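Long-range contacts in glutathione S-transferase (Agrobacterium tumefaciens, PDB 3LQ7), which probably conjugates glutathione to electrophilic substrates, pairing a thioredoxin-like N-terminal domain with a helical C-terminal domain: residues A[20-25]-A[52-57]; A[25-30]-A[224-229]; A[34-39]-A[187-192]. All blocks are in the same frame, centred on the assembly; numbering follows the deposited sequence. Where two conformers were deposited one is given.

Contact 1 of 3, residues A[20-25]-A[52-57]; sequences TITVFE and HVRRLS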
ATOM      1  N   THR A  20     -18.995  -9.102   9.188  1.00 63.81           N
ATOM      2  CA  THR A  20     -19.695  -9.274   7.924  1.00 63.93           C
ATOM      3  C   THR A  20     -18.877  -8.636   6.807  1.00 65.77           C
ATOM      4  O   THR A  20     -18.637  -7.426   6.812  1.00 64.21           O
ATOM      5  CB  THR A  20     -21.112  -8.656   7.968  1.00 67.12           C
ATOM      6  OG1 THR A  20     -21.895  -9.331   8.961  1.00 71.37           O
ATOM      7  CG2 THR A  20     -21.804  -8.764   6.603  1.00 59.41           C
ATOM      8  N   ILE A  21     -18.438  -9.455   5.858  1.00 64.80           N
ATOM      9  CA  ILE A  21     -17.703  -8.940   4.708  1.00 65.99           C
ATOM     10  C   ILE A  21     -18.569  -8.955   3.464  1.00 68.32           C
ATOM     11  O   ILE A  21     -19.529  -9.725   3.375  1.00 68.41           O
ATOM     12  CB  ILE A  21     -16.366  -9.679   4.456  1.00 64.80           C
ATOM     13  CG1 ILE A  21     -16.606 -11.166   4.149  1.00 63.81           C
ATOM     14  CG2 ILE A  21     -15.423  -9.472   5.644  1.00 60.66           C
ATOM     15  CD1 ILE A  21     -15.487 -11.831   3.365  1.00 70.79           C
ATOM     16  N   THR A  22     -18.233  -8.086   2.517  1.00 72.11           N
ATOM     17  CA  THR A  22     -18.977  -7.989   1.271  1.00 73.00           C
ATOM     18  C   THR A  22     -18.110  -8.376   0.087  1.00 77.10           C
ATOM     19  O   THR A  22     -17.015  -7.840  -0.107  1.00 77.90           O
ATOM     20  CB  THR A  22     -19.538  -6.579   1.035  1.00 73.99           C
ATOM     21  OG1 THR A  22     -18.461  -5.631   1.044  1.00 86.31           O
ATOM     22  CG2 THR A  22     -20.572  -6.214   2.103  1.00 58.58           C
ATOM     23  N   VAL A  23     -18.616  -9.328  -0.690  1.00 80.30           N
ATOM     24  CA  VAL A  23     -17.976  -9.764  -1.922  1.00 78.94           C
ATOM     25  C   VAL A  23     -18.913  -9.444  -3.079  1.00 80.91           C
ATOM     26  O   VAL A  23     -20.093  -9.154  -2.862  1.00 74.33           O
ATOM     27  CB  VAL A  23     -17.639 -11.283  -1.904  1.00 78.44           C
ATOM     28  CG1 VAL A  23     -16.766 -11.628  -0.708  1.00 77.95           C
ATOM     29  CG2 VAL A  23     -18.912 -12.146  -1.917  1.00 72.96           C
ATOM     30  N   PHE A  24     -18.383  -9.475  -4.300  1.00 86.28           N
ATOM     31  CA  PHE A  24     -19.222  -9.348  -5.489  1.00 95.15           C
ATOM     32  C   PHE A  24     -19.915 -10.681  -5.794  1.00 97.43           C
ATOM     33  O   PHE A  24     -19.315 -11.748  -5.626  1.00 98.13           O
ATOM     34  CB  PHE A  24     -18.410  -8.859  -6.697  1.00 93.20           C
ATOM     35  CG  PHE A  24     -18.199  -7.361  -6.730  1.00 97.81           C
ATOM     36  CD1 PHE A  24     -16.937  -6.831  -6.981  1.00 99.21           C
ATOM     37  CD2 PHE A  24     -19.265  -6.481  -6.513  1.00100.07           C
ATOM     38  CE1 PHE A  24     -16.737  -5.447  -7.016  1.00103.81           C
ATOM     39  CE2 PHE A  24     -19.076  -5.096  -6.542  1.00 87.76           C
ATOM     40  CZ  PHE A  24     -17.811  -4.578  -6.795  1.00 96.65           C
ATOM     41  N   GLU A  25     -21.177 -10.614  -6.225  1.00 99.40           N
ATOM     42  CA  GLU A  25     -21.947 -11.817  -6.579  1.00100.23           C
ATOM     43  C   GLU A  25     -21.456 -12.485  -7.866  1.00 99.43           C
ATOM     44  O   GLU A  25     -21.643 -13.688  -8.056  1.00 98.25           O
ATOM     45  CB  GLU A  25     -23.456 -11.527  -6.658  1.00101.79           C
ATOM     46  CG  GLU A  25     -23.900 -10.543  -7.740  1.00111.77           C
ATOM     47  CD  GLU A  25     -25.413 -10.477  -7.881  1.00116.24           C
ATOM     48  OE1 GLU A  25     -26.032 -11.519  -8.187  1.00117.40           O
ATOM     49  OE2 GLU A  25     -25.985  -9.383  -7.691  1.00112.61           O
ATOM     50  N   HIS A  52     -19.998 -13.548   8.312  1.00 64.40           N
ATOM     51  CA  HIS A  52     -21.141 -13.478   7.410  1.00 66.48           C
ATOM     52  C   HIS A  52     -20.732 -12.825   6.093  1.00 69.37           C
ATOM     53  O   HIS A  52     -19.825 -11.995   6.055  1.00 74.24           O
ATOM     54  CB  HIS A  52     -22.299 -12.726   8.069  1.00 67.61           C
ATOM     55  CG  HIS A  52     -22.714 -13.300   9.389  1.00 76.80           C
ATOM     56  ND1 HIS A  52     -23.647 -14.308   9.503  1.00 80.22           N
ATOM     57  CD2 HIS A  52     -22.311 -13.017  10.651  1.00 79.59           C
ATOM     58  CE1 HIS A  52     -23.804 -14.618  10.778  1.00 74.73           C
ATOM     59  NE2 HIS A  52     -23.004 -13.850  11.495  1.00 78.57           N
ATOM     60  N   VAL A  53     -21.390 -13.223   5.011  1.00 71.18           N
ATOM     61  CA  VAL A  53     -21.030 -12.769   3.671  1.00 74.44           C
ATOM     62  C   VAL A  53     -22.252 -12.152   2.991  1.00 78.40           C
ATOM     63  O   VAL A  53     -23.332 -12.743   3.003  1.00 86.59           O
ATOM     64  CB  VAL A  53     -20.462 -13.942   2.803  1.00 72.08           C
ATOM     65  CG1 VAL A  53     -20.088 -13.474   1.410  1.00 73.57           C
ATOM     66  CG2 VAL A  53     -19.251 -14.583   3.461  1.00 65.94           C
ATOM     67  N   ARG A  54     -22.084 -10.962   2.417  1.00 78.90           N
ATOM     68  CA  ARG A  54     -23.119 -10.353   1.580  1.00 81.09           C
ATOM     69  C   ARG A  54     -22.653 -10.169   0.137  1.00 81.45           C
ATOM     70  O   ARG A  54     -21.554  -9.678  -0.113  1.00 79.91           O
ATOM     71  CB  ARG A  54     -23.568  -9.009   2.152  1.00 82.91           C
ATOM     72  CG  ARG A  54     -24.455  -9.105   3.388  1.00 91.62           C
ATOM     73  CD  ARG A  54     -25.063  -7.748   3.731  1.00 97.74           C
ATOM     74  NE  ARG A  54     -24.055  -6.688   3.737  1.00 96.17           N
ATOM     75  CZ  ARG A  54     -24.309  -5.396   3.924  1.00 95.13           C
ATOM     76  NH1 ARG A  54     -23.312  -4.522   3.904  1.00 98.75           N
ATOM     77  NH2 ARG A  54     -25.551  -4.973   4.129  1.00 93.74           N
ATOM     78  N   ARG A  55     -23.504 -10.561  -0.805  1.00 84.99           N
ATOM     79  CA  ARG A  55     -23.219 -10.407  -2.228  1.00 89.55           C
ATOM     80  C   ARG A  55     -23.742  -9.066  -2.768  1.00 94.51           C
ATOM     81  O   ARG A  55     -24.889  -8.692  -2.506  1.00 92.40           O
ATOM     82  CB  ARG A  55     -23.817 -11.576  -3.018  1.00 92.37           C
ATOM     83  CG  ARG A  55     -23.142 -12.932  -2.791  1.00 91.95           C
ATOM     84  CD  ARG A  55     -23.997 -13.863  -1.936  1.00 90.83           C
ATOM     85  NE  ARG A  55     -23.486 -15.237  -1.922  1.00 93.06           N
ATOM     86  CZ  ARG A  55     -23.825 -16.188  -2.793  1.00 90.87           C
ATOM     87  NH1 ARG A  55     -24.685 -15.939  -3.773  1.00 93.40           N
ATOM     88  NH2 ARG A  55     -23.295 -17.400  -2.685  1.00 90.79           N
ATOM     89  N   LEU A  56     -22.902  -8.358  -3.527  1.00100.76           N
ATOM     90  CA  LEU A  56     -23.227  -7.005  -4.013  1.00107.46           C
ATOM     91  C   LEU A  56     -23.317  -6.870  -5.537  1.00112.55           C
ATOM     92  O   LEU A  56     -22.790  -7.701  -6.277  1.00114.69           O
ATOM     93  CB  LEU A  56     -22.204  -5.984  -3.494  1.00106.01           C
ATOM     94  CG  LEU A  56     -22.035  -5.676  -2.003  1.00105.52           C
ATOM     95  CD1 LEU A  56     -20.982  -4.592  -1.847  1.00107.49           C
ATOM     96  CD2 LEU A  56     -23.340  -5.247  -1.341  1.00105.26           C
ATOM     97  N   SER A  57     -23.979  -5.801  -5.986  1.00120.01           N
ATOM     98  CA  SER A  57     -24.038  -5.421  -7.405  1.00124.84           C
ATOM     99  C   SER A  57     -24.049  -3.904  -7.618  1.00126.62           C
ATOM    100  O   SER A  57     -24.620  -3.153  -6.820  1.00126.47           O
ATOM    101  CB  SER A  57     -25.250  -6.049  -8.098  1.00124.13           C
ATOM    102  OG  SER A  57     -24.883  -7.231  -8.785  1.00127.72           O
TER

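Contact 2 of 3, residues A[25-30]-A[224-229]; sequences ERSPDG and AVFTAA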
ATOM      1  N   GLU A  25     -21.177 -10.614  -6.225  1.00 99.40           N
ATOM      2  CA  GLU A  25     -21.947 -11.817  -6.579  1.00100.23           C
ATOM      3  C   GLU A  25     -21.456 -12.485  -7.866  1.00 99.43           C
ATOM      4  O   GLU A  25     -21.643 -13.688  -8.056  1.00 98.25           O
ATOM      5  CB  GLU A  25     -23.456 -11.527  -6.658  1.00101.79           C
ATOM      6  CG  GLU A  25     -23.900 -10.543  -7.740  1.00111.77           C
ATOM      7  CD  GLU A  25     -25.413 -10.477  -7.881  1.00116.24           C
ATOM      8  OE1 GLU A  25     -26.032 -11.519  -8.187  1.00117.40           O
ATOM      9  OE2 GLU A  25     -25.985  -9.383  -7.691  1.00112.61           O
ATOM     10  N   ARG A  26     -20.829 -11.696  -8.735  1.00100.75           N
ATOM     11  CA  ARG A  26     -20.192 -12.203  -9.944  1.00103.48           C
ATOM     12  C   ARG A  26     -18.762 -11.668 -10.041  1.00103.56           C
ATOM     13  O   ARG A  26     -18.547 -10.477 -10.283  1.00103.35           O
ATOM     14  CB  ARG A  26     -21.028 -11.845 -11.179  1.00104.33           C
ATOM     15  CG  ARG A  26     -22.180 -12.813 -11.426  1.00109.95           C
ATOM     16  CD  ARG A  26     -23.484 -12.093 -11.725  1.00114.92           C
ATOM     17  NE  ARG A  26     -24.634 -12.984 -11.558  1.00122.34           N
ATOM     18  CZ  ARG A  26     -25.900 -12.583 -11.439  1.00126.24           C
ATOM     19  NH1 ARG A  26     -26.209 -11.291 -11.462  1.00123.74           N
ATOM     20  NH2 ARG A  26     -26.865 -13.482 -11.290  1.00122.41           N
ATOM     21  N   SER A  27     -17.796 -12.559  -9.825  1.00103.78           N
ATOM     22  CA  SER A  27     -16.377 -12.199  -9.789  1.00103.27           C
ATOM     23  C   SER A  27     -15.786 -12.075 -11.192  1.00101.06           C
ATOM     24  O   SER A  27     -16.048 -12.927 -12.045  1.00101.46           O
ATOM     25  CB  SER A  27     -15.582 -13.231  -8.978  1.00105.19           C
ATOM     26  OG  SER A  27     -15.563 -14.494  -9.628  1.00106.09           O
ATOM     27  N   PRO A  28     -14.978 -11.018 -11.433  1.00100.44           N
ATOM     28  CA  PRO A  28     -14.314 -10.823 -12.729  1.00 98.96           C
ATOM     29  C   PRO A  28     -13.230 -11.864 -13.001  1.00 97.62           C
ATOM     30  O   PRO A  28     -12.908 -12.130 -14.162  1.00100.46           O
ATOM     31  CB  PRO A  28     -13.693  -9.426 -12.603  1.00100.14           C
ATOM     32  CG  PRO A  28     -13.539  -9.203 -11.141  1.00101.40           C
ATOM     33  CD  PRO A  28     -14.693  -9.911 -10.499  1.00100.61           C
ATOM     34  N   ASP A  29     -12.685 -12.445 -11.931  1.00 97.13           N
ATOM     35  CA  ASP A  29     -11.713 -13.536 -12.022  1.00 93.86           C
ATOM     36  C   ASP A  29     -12.377 -14.838 -12.462  1.00 90.43           C
ATOM     37  O   ASP A  29     -11.724 -15.718 -13.022  1.00 87.06           O
ATOM     38  CB  ASP A  29     -10.979 -13.728 -10.687  1.00 95.49           C
ATOM     39  CG  ASP A  29     -11.926 -13.850  -9.497  1.00103.59           C
ATOM     40  OD1 ASP A  29     -12.603 -14.893  -9.361  1.00111.31           O
ATOM     41  OD2 ASP A  29     -11.977 -12.905  -8.682  1.00112.08           O
ATOM     42  N   GLY A  30     -13.678 -14.942 -12.198  1.00 88.92           N
ATOM     43  CA  GLY A  30     -14.469 -16.098 -12.597  1.00 87.76           C
ATOM     44  C   GLY A  30     -14.172 -17.303 -11.732  1.00 86.34           C
ATOM     45  O   GLY A  30     -13.852 -18.378 -12.244  1.00 87.75           O
ATOM     46  N   ALA A 224     -17.671 -21.197  -4.396  1.00 75.56           N
ATOM     47  CA  ALA A 224     -19.086 -21.497  -4.164  1.00 78.03           C
ATOM     48  C   ALA A 224     -19.999 -20.295  -4.391  1.00 79.67           C
ATOM     49  O   ALA A 224     -21.192 -20.462  -4.641  1.00 83.98           O
ATOM     50  CB  ALA A 224     -19.290 -22.053  -2.762  1.00 76.40           C
ATOM     51  N   VAL A 225     -19.441 -19.091  -4.281  1.00 82.34           N
ATOM     52  CA  VAL A 225     -20.160 -17.865  -4.630  1.00 86.70           C
ATOM     53  C   VAL A 225     -20.347 -17.804  -6.150  1.00 86.74           C
ATOM     54  O   VAL A 225     -21.442 -17.501  -6.639  1.00 84.79           O
ATOM     55  CB  VAL A 225     -19.436 -16.593  -4.078  1.00 88.02           C
ATOM     56  CG1 VAL A 225     -19.905 -15.311  -4.776  1.00 85.17           C
ATOM     57  CG2 VAL A 225     -19.638 -16.475  -2.573  1.00 86.86           C
ATOM     58  N   PHE A 226     -19.279 -18.130  -6.877  1.00 87.69           N
ATOM     59  CA  PHE A 226     -19.262 -18.108  -8.343  1.00 91.15           C
ATOM     60  C   PHE A 226     -20.239 -19.110  -8.970  1.00 93.34           C
ATOM     61  O   PHE A 226     -20.903 -18.798  -9.962  1.00 94.91           O
ATOM     62  CB  PHE A 226     -17.831 -18.334  -8.856  1.00 92.01           C
ATOM     63  CG  PHE A 226     -17.710 -18.367 -10.359  1.00 89.56           C
ATOM     64  CD1 PHE A 226     -17.191 -19.489 -10.999  1.00 84.31           C
ATOM     65  CD2 PHE A 226     -18.111 -17.280 -11.134  1.00 82.74           C
ATOM     66  CE1 PHE A 226     -17.073 -19.532 -12.388  1.00 90.24           C
ATOM     67  CE2 PHE A 226     -18.000 -17.311 -12.523  1.00 87.53           C
ATOM     68  CZ  PHE A 226     -17.479 -18.440 -13.151  1.00 90.52           C
ATOM     69  N   THR A 227     -20.338 -20.298  -8.376  1.00 95.92           N
ATOM     70  CA  THR A 227     -21.258 -21.334  -8.858  1.00 97.03           C
ATOM     71  C   THR A 227     -22.723 -21.036  -8.511  1.00 97.78           C
ATOM     72  O   THR A 227     -23.630 -21.514  -9.197  1.00100.37           O
ATOM     73  CB  THR A 227     -20.869 -22.745  -8.343  1.00 96.25           C
ATOM     74  OG1 THR A 227     -20.787 -22.733  -6.912  1.00 97.81           O
ATOM     75  CG2 THR A 227     -19.526 -23.184  -8.924  1.00 88.01           C
ATOM     76  N   ALA A 228     -22.940 -20.244  -7.459  1.00 97.85           N
ATOM     77  CA  ALA A 228     -24.288 -19.854  -7.022  1.00 98.28           C
ATOM     78  C   ALA A 228     -24.967 -18.899  -8.004  1.00100.20           C
ATOM     79  O   ALA A 228     -26.189 -18.938  -8.171  1.00101.39           O
ATOM     80  CB  ALA A 228     -24.248 -19.243  -5.623  1.00 93.40           C
ATOM     81  N   ALA A 229     -24.170 -18.049  -8.647  1.00100.31           N
ATOM     82  CA  ALA A 229     -24.668 -17.155  -9.687  1.00 99.89           C
ATOM     83  C   ALA A 229     -24.116 -17.552 -11.054  1.00 98.45           C
ATOM     84  O   ALA A 229     -24.119 -18.730 -11.419  1.00 97.97           O
ATOM     85  CB  ALA A 229     -24.316 -15.714  -9.361  1.00 99.43           C
TER

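Contact 3 of 3, residues A[34-39]-A[187-192]; sequences LARDMP and LRRLES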
ATOM      1  N   LEU A  34      -9.107 -14.199  -7.007  1.00 66.71           N
ATOM      2  CA  LEU A  34      -8.094 -13.203  -7.332  1.00 65.21           C
ATOM      3  C   LEU A  34      -8.503 -11.800  -6.924  1.00 58.88           C
ATOM      4  O   LEU A  34      -7.675 -10.890  -6.906  1.00 62.91           O
ATOM      5  CB  LEU A  34      -7.751 -13.248  -8.825  1.00 56.52           C
ATOM      6  CG  LEU A  34      -6.965 -14.466  -9.310  1.00 65.57           C
ATOM      7  CD1 LEU A  34      -6.522 -14.247 -10.740  1.00 63.22           C
ATOM      8  CD2 LEU A  34      -5.758 -14.729  -8.433  1.00 56.02           C
ATOM      9  N   ALA A  35      -9.782 -11.633  -6.597  1.00 58.24           N
ATOM     10  CA  ALA A  35     -10.293 -10.351  -6.129  1.00 54.13           C
ATOM     11  C   ALA A  35      -9.744 -10.030  -4.732  1.00 56.85           C
ATOM     12  O   ALA A  35      -9.164 -10.902  -4.057  1.00 55.30           O
ATOM     13  CB  ALA A  35     -11.821 -10.344  -6.150  1.00 51.40           C
ATOM     14  N   ARG A  36      -9.936  -8.785  -4.305  1.00 53.84           N
ATOM     15  CA  ARG A  36      -9.337  -8.294  -3.066  0.50 59.55           C
ATOM     16  C   ARG A  36     -10.034  -8.805  -1.800  1.00 60.17           C
ATOM     17  O   ARG A  36      -9.652  -8.446  -0.682  1.00 60.11           O
ATOM     18  CB  ARG A  36      -9.239  -6.763  -3.084  0.50 59.65           C
ATOM     19  CG  ARG A  36      -8.007  -6.251  -3.821  0.50 64.08           C
ATOM     20  CD  ARG A  36      -7.979  -4.734  -3.911  0.50 71.81           C
ATOM     21  NE  ARG A  36      -6.775  -4.246  -4.581  0.50 64.00           N
ATOM     22  CZ  ARG A  36      -6.668  -4.073  -5.895  0.50 63.60           C
ATOM     23  NH1 ARG A  36      -7.695  -4.352  -6.691  0.50 44.07           N
ATOM     24  NH2 ARG A  36      -5.532  -3.622  -6.411  0.50 61.51           N
ATOM     25  N   ASP A  37     -11.038  -9.661  -1.978  1.00 58.94           N
ATOM     26  CA  ASP A  37     -11.696 -10.301  -0.846  1.00 59.93           C
ATOM     27  C   ASP A  37     -10.982 -11.589  -0.442  1.00 53.88           C
ATOM     28  O   ASP A  37     -11.193 -12.093   0.664  1.00 55.38           O
ATOM     29  CB  ASP A  37     -13.183 -10.562  -1.124  1.00 62.47           C
ATOM     30  CG  ASP A  37     -13.408 -11.595  -2.210  1.00 64.48           C
ATOM     31  OD1 ASP A  37     -13.710 -12.763  -1.877  1.00 74.82           O
ATOM     32  OD2 ASP A  37     -13.286 -11.239  -3.396  1.00 65.63           O
ATOM     33  N   MET A  38     -10.136 -12.112  -1.329  1.00 39.49           N
ATOM     34  CA  MET A  38      -9.358 -13.310  -1.004  1.00 42.06           C
ATOM     35  C   MET A  38      -8.426 -13.170   0.218  1.00 47.39           C
ATOM     36  O   MET A  38      -8.431 -14.070   1.063  1.00 45.67           O
ATOM     37  CB  MET A  38      -8.633 -13.893  -2.221  1.00 29.27           C
ATOM     38  CG  MET A  38      -8.041 -15.281  -1.992  1.00 48.21           C
ATOM     39  SD  MET A  38      -9.259 -16.505  -1.456  1.00 45.35           S
ATOM     40  CE  MET A  38      -8.169 -17.844  -1.055  1.00 44.27           C
ATOM     41  N   PRO A  39      -7.642 -12.060   0.328  1.00 50.04           N
ATOM     42  CA  PRO A  39      -6.805 -11.931   1.534  1.00 43.01           C
ATOM     43  C   PRO A  39      -7.610 -11.843   2.829  1.00 45.29           C
ATOM     44  O   PRO A  39      -7.184 -12.374   3.853  1.00 45.32           O
ATOM     45  CB  PRO A  39      -6.059 -10.613   1.319  1.00 41.24           C
ATOM     46  CG  PRO A  39      -6.094 -10.378  -0.147  1.00 53.35           C
ATOM     47  CD  PRO A  39      -7.360 -10.979  -0.644  1.00 47.58           C
ATOM     48  N   LEU A 187       1.089 -11.953  -5.423  1.00 39.57           N
ATOM     49  CA  LEU A 187       1.834 -12.782  -6.366  1.00 40.14           C
ATOM     50  C   LEU A 187       0.964 -13.701  -7.243  1.00 50.34           C
ATOM     51  O   LEU A 187       1.324 -13.987  -8.388  1.00 42.29           O
ATOM     52  CB  LEU A 187       2.913 -13.595  -5.652  1.00 39.84           C
ATOM     53  CG  LEU A 187       4.187 -12.914  -5.124  1.00 50.26           C
ATOM     54  CD1 LEU A 187       4.923 -13.842  -4.153  1.00 35.56           C
ATOM     55  CD2 LEU A 187       5.127 -12.455  -6.245  1.00 44.34           C
ATOM     56  N   ARG A 188      -0.186 -14.132  -6.729  1.00 44.10           N
ATOM     57  CA  ARG A 188      -1.099 -14.997  -7.499  1.00 43.73           C
ATOM     58  C   ARG A 188      -1.718 -14.316  -8.723  1.00 41.73           C
ATOM     59  O   ARG A 188      -2.171 -14.997  -9.645  1.00 45.98           O
ATOM     60  CB  ARG A 188      -2.203 -15.592  -6.611  1.00 38.79           C
ATOM     61  CG  ARG A 188      -1.683 -16.617  -5.603  1.00 51.73           C
ATOM     62  CD  ARG A 188      -2.717 -17.648  -5.161  1.00 44.90           C
ATOM     63  NE  ARG A 188      -4.093 -17.174  -5.250  1.00 49.12           N
ATOM     64  CZ  ARG A 188      -5.034 -17.735  -5.999  1.00 42.11           C
ATOM     65  NH1 ARG A 188      -4.764 -18.810  -6.733  1.00 64.15           N
ATOM     66  NH2 ARG A 188      -6.249 -17.219  -6.007  1.00 43.22           N
ATOM     67  N   ARG A 189      -1.728 -12.985  -8.731  1.00 42.68           N
ATOM     68  CA  ARG A 189      -2.139 -12.206  -9.905  1.00 50.42           C
ATOM     69  C   ARG A 189      -1.207 -12.392 -11.116  1.00 43.82           C
ATOM     70  O   ARG A 189      -1.517 -11.936 -12.211  1.00 48.60           O
ATOM     71  CB  ARG A 189      -2.238 -10.722  -9.551  1.00 47.17           C
ATOM     72  CG  ARG A 189      -3.543 -10.324  -8.902  1.00 55.71           C
ATOM     73  CD  ARG A 189      -3.499  -8.885  -8.395  1.00 71.33           C
ATOM     74  NE  ARG A 189      -4.809  -8.454  -7.904  1.00 92.07           N
ATOM     75  CZ  ARG A 189      -5.229  -8.559  -6.644  1.00 86.88           C
ATOM     76  NH1 ARG A 189      -4.447  -9.076  -5.701  1.00 75.73           N
ATOM     77  NH2 ARG A 189      -6.446  -8.137  -6.323  1.00 72.62           N
ATOM     78  N   LEU A 190      -0.083 -13.067 -10.893  1.00 41.02           N
ATOM     79  CA  LEU A 190       0.951 -13.310 -11.882  1.00 46.82           C
ATOM     80  C   LEU A 190       0.888 -14.741 -12.432  1.00 54.25           C
ATOM     81  O   LEU A 190       1.719 -15.127 -13.264  1.00 54.30           O
ATOM     82  CB  LEU A 190       2.308 -13.091 -11.218  1.00 41.52           C
ATOM     83  CG  LEU A 190       3.441 -12.264 -11.806  1.00 54.92           C
ATOM     84  CD1 LEU A 190       2.959 -10.982 -12.443  1.00 54.65           C
ATOM     85  CD2 LEU A 190       4.397 -11.962 -10.676  1.00 45.82           C
ATOM     86  N   GLU A 191      -0.083 -15.528 -11.964  1.00 49.73           N
ATOM     87  CA  GLU A 191      -0.235 -16.912 -12.420  1.00 49.72           C
ATOM     88  C   GLU A 191      -0.695 -16.989 -13.872  1.00 43.40           C
ATOM     89  O   GLU A 191      -0.161 -17.774 -14.647  1.00 46.11           O
ATOM     90  CB  GLU A 191      -1.186 -17.695 -11.513  1.00 44.88           C
ATOM     91  CG  GLU A 191      -0.531 -18.128 -10.209  1.00 58.50           C
ATOM     92  CD  GLU A 191      -1.446 -18.945  -9.319  1.00 60.80           C
ATOM     93  OE1 GLU A 191      -2.681 -18.902  -9.513  1.00 62.99           O
ATOM     94  OE2 GLU A 191      -0.920 -19.628  -8.418  1.00 62.08           O
ATOM     95  N   SER A 192      -1.675 -16.150 -14.211  1.00 42.59           N
ATOM     96  CA  SER A 192      -2.244 -16.011 -15.557  1.00 56.14           C
ATOM     97  C   SER A 192      -1.203 -15.757 -16.669  1.00 62.07           C
ATOM     98  O   SER A 192      -1.393 -16.187 -17.806  1.00 67.49           O
ATOM     99  CB  SER A 192      -3.265 -14.869 -15.543  1.00 48.10           C
ATOM    100  OG  SER A 192      -4.219 -15.001 -16.575  1.00 61.23           O
TER

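Contact 1 of 3, residues A[20-25]-A[52-57]
Strands 20-24 and 52-56 run parallel in register from Thr20 beside His52 to Phe24 beside Leu56, their axes 4.7 Å apart at closest approach and inclined by 34°. They are the two strands of the beta-alpha-beta unit that opens the thioredoxin-like domain, with helix 38-47 as the crossover. Backbone bonds alternate between the strands, from Ile21 N to His52 O (2.9 Å) as far as Leu56 N to Val23 O (3.0 Å), and a weak one from Glu25 N to Leu56 O follows. Ile21, Val23 and Val53 turn to the face covered by helix 38-47, where Val23 CG2 meets Val53 CG1 at 3.8 Å. On the other face Thr22 and Arg54 lie side by side, pointing the same way; Thr22 CG2 sits at the guanidinium edge, 3.7 Å from Arg54 NH1, while that NH1 reaches across strand 20-24 to pair with Glu79 of strand 78-80. Leu56 slants across Thr22, bringing CD1 against CB, and Thr22 OG1 is bonded to Ser77. Past the strand ends, Glu25 CG lies between its own N and carbonyl carbon (chi1 64°), and the extended chain carries the carboxylate to Ser57, whose OG donates to Glu25 OE2 at 2.7 Å from above the carboxylate plane.

Contact 2 of 3, residues A[25-30]-A[224-229]
Val225 and Phe226, near the C-terminal end of helix 213-228, and Ala229, the last modelled residue, meet the loop that leaves strand 20-24 of the thioredoxin-like domain, so the tail of the chain packs beside the first beta-alpha connection. The touching is mostly carbon against loop backbone and the polar end of Arg26, and it buries a modest 291 Å² over both segments. Val225 comes first. Its CG1 reaches to 4.1 Å from Glu25 O, a loose approach; the same side chain also rests on Arg55 of strand 52-56. Phe226 follows and makes the broadest contact. With CG anti to the backbone N (chi1 178°), the ring is carried out to the loop and lies flat against Gly30. Gly30 C sits 3.6 Å above the ring plane, over its centre, and Gly30 CA makes a CH-pi contact, 4.0 Å from the ring centroid and 21° off the normal. Gly30 O lies over the same face, 3.4 Å from Phe226 CE1. Having no side chain, Gly30 offers its backbone directly to the ring, and its positive phi is a conformation that glycine adopts readily. The turn leading to it is braced from within, because Ser27 OG donates to Asp29 OD1 at 3.0 Å, meeting that oxygen from well above the carboxylate plane; Asp29 OD1 also receives the backbone N of Arg32. One turn beyond Val225 comes Ala229. Its methyl touches both Glu25 O, at 3.6 Å from CB, and the Arg26 side chain, whose bend brings NE to 3.5 Å from Ala229 CB. Of the Glu25 carboxylate, OE2 is held by Ser57, while OE1 lies over one face of the Arg26 guanidinium, 3.3 Å from NH1, where no N-H points at it and only the charges attract.

Contact 3 of 3, residues A[34-39]-A[187-192]
Leu34 meets two consecutive arginines, Arg188 with its side chain and Arg189 with its backbone carbonyl. This is the close part of the contact: Leu34 CD2 lies over one face of the Arg188 guanidinium, 3.5 Å from NH2, its side chain slanting across the arginine's. Arg188 is bent at chi3 (-27°), and its NH2 is held by bonds to the carbonyls of Arg32 and Gly33; these probably fix the plane on which the methyl rests. Arg189 instead runs extended to NE, and Leu34 O sits over one face of its guanidinium, 3.1 Å from NH2, at an angle too poor for a hydrogen bond. The looser side lies toward Arg36, which was modelled in two conformers. In one, Arg189 NH2 packs on Arg36 CG at 3.5 Å and stands above one face of the Arg36 guanidinium, the two planes 41° apart, a placement that remains doubtful. Arg36 NH1 and Arg189 NH2 are then 4.0 Å apart, like charges probably eased by Glu125 through long, weak ion pairs. The contact joins the approach to helix 38-47 with the end of helix 178-188; helix 107-137 touches Arg36 and Arg189, and Phe215 of helix 213-228 packs on Arg188.

In the fold
The three contacts follow the first connection of the thioredoxin-like domain outward to the helical C-terminal domain. Contact 1 pairs its two parallel strands; contact 2 begins at the shared Glu25, its centre about 11 Å away from that of contact 1. Farther along that connection, contact 3 has its centre about 18 Å from that of contact 1 and about 15 Å from that of contact 2. It is nested within the chain loop that contact 2 closes, whereas the segments of contact 1 alternate with those of both others. Arg55 NH2 of contact 1 packs on Ala228 CB of contact 2. Contacts 2 and 3 both join the connection after strand 20-24 to C-terminal helices, forming part of the domain interface.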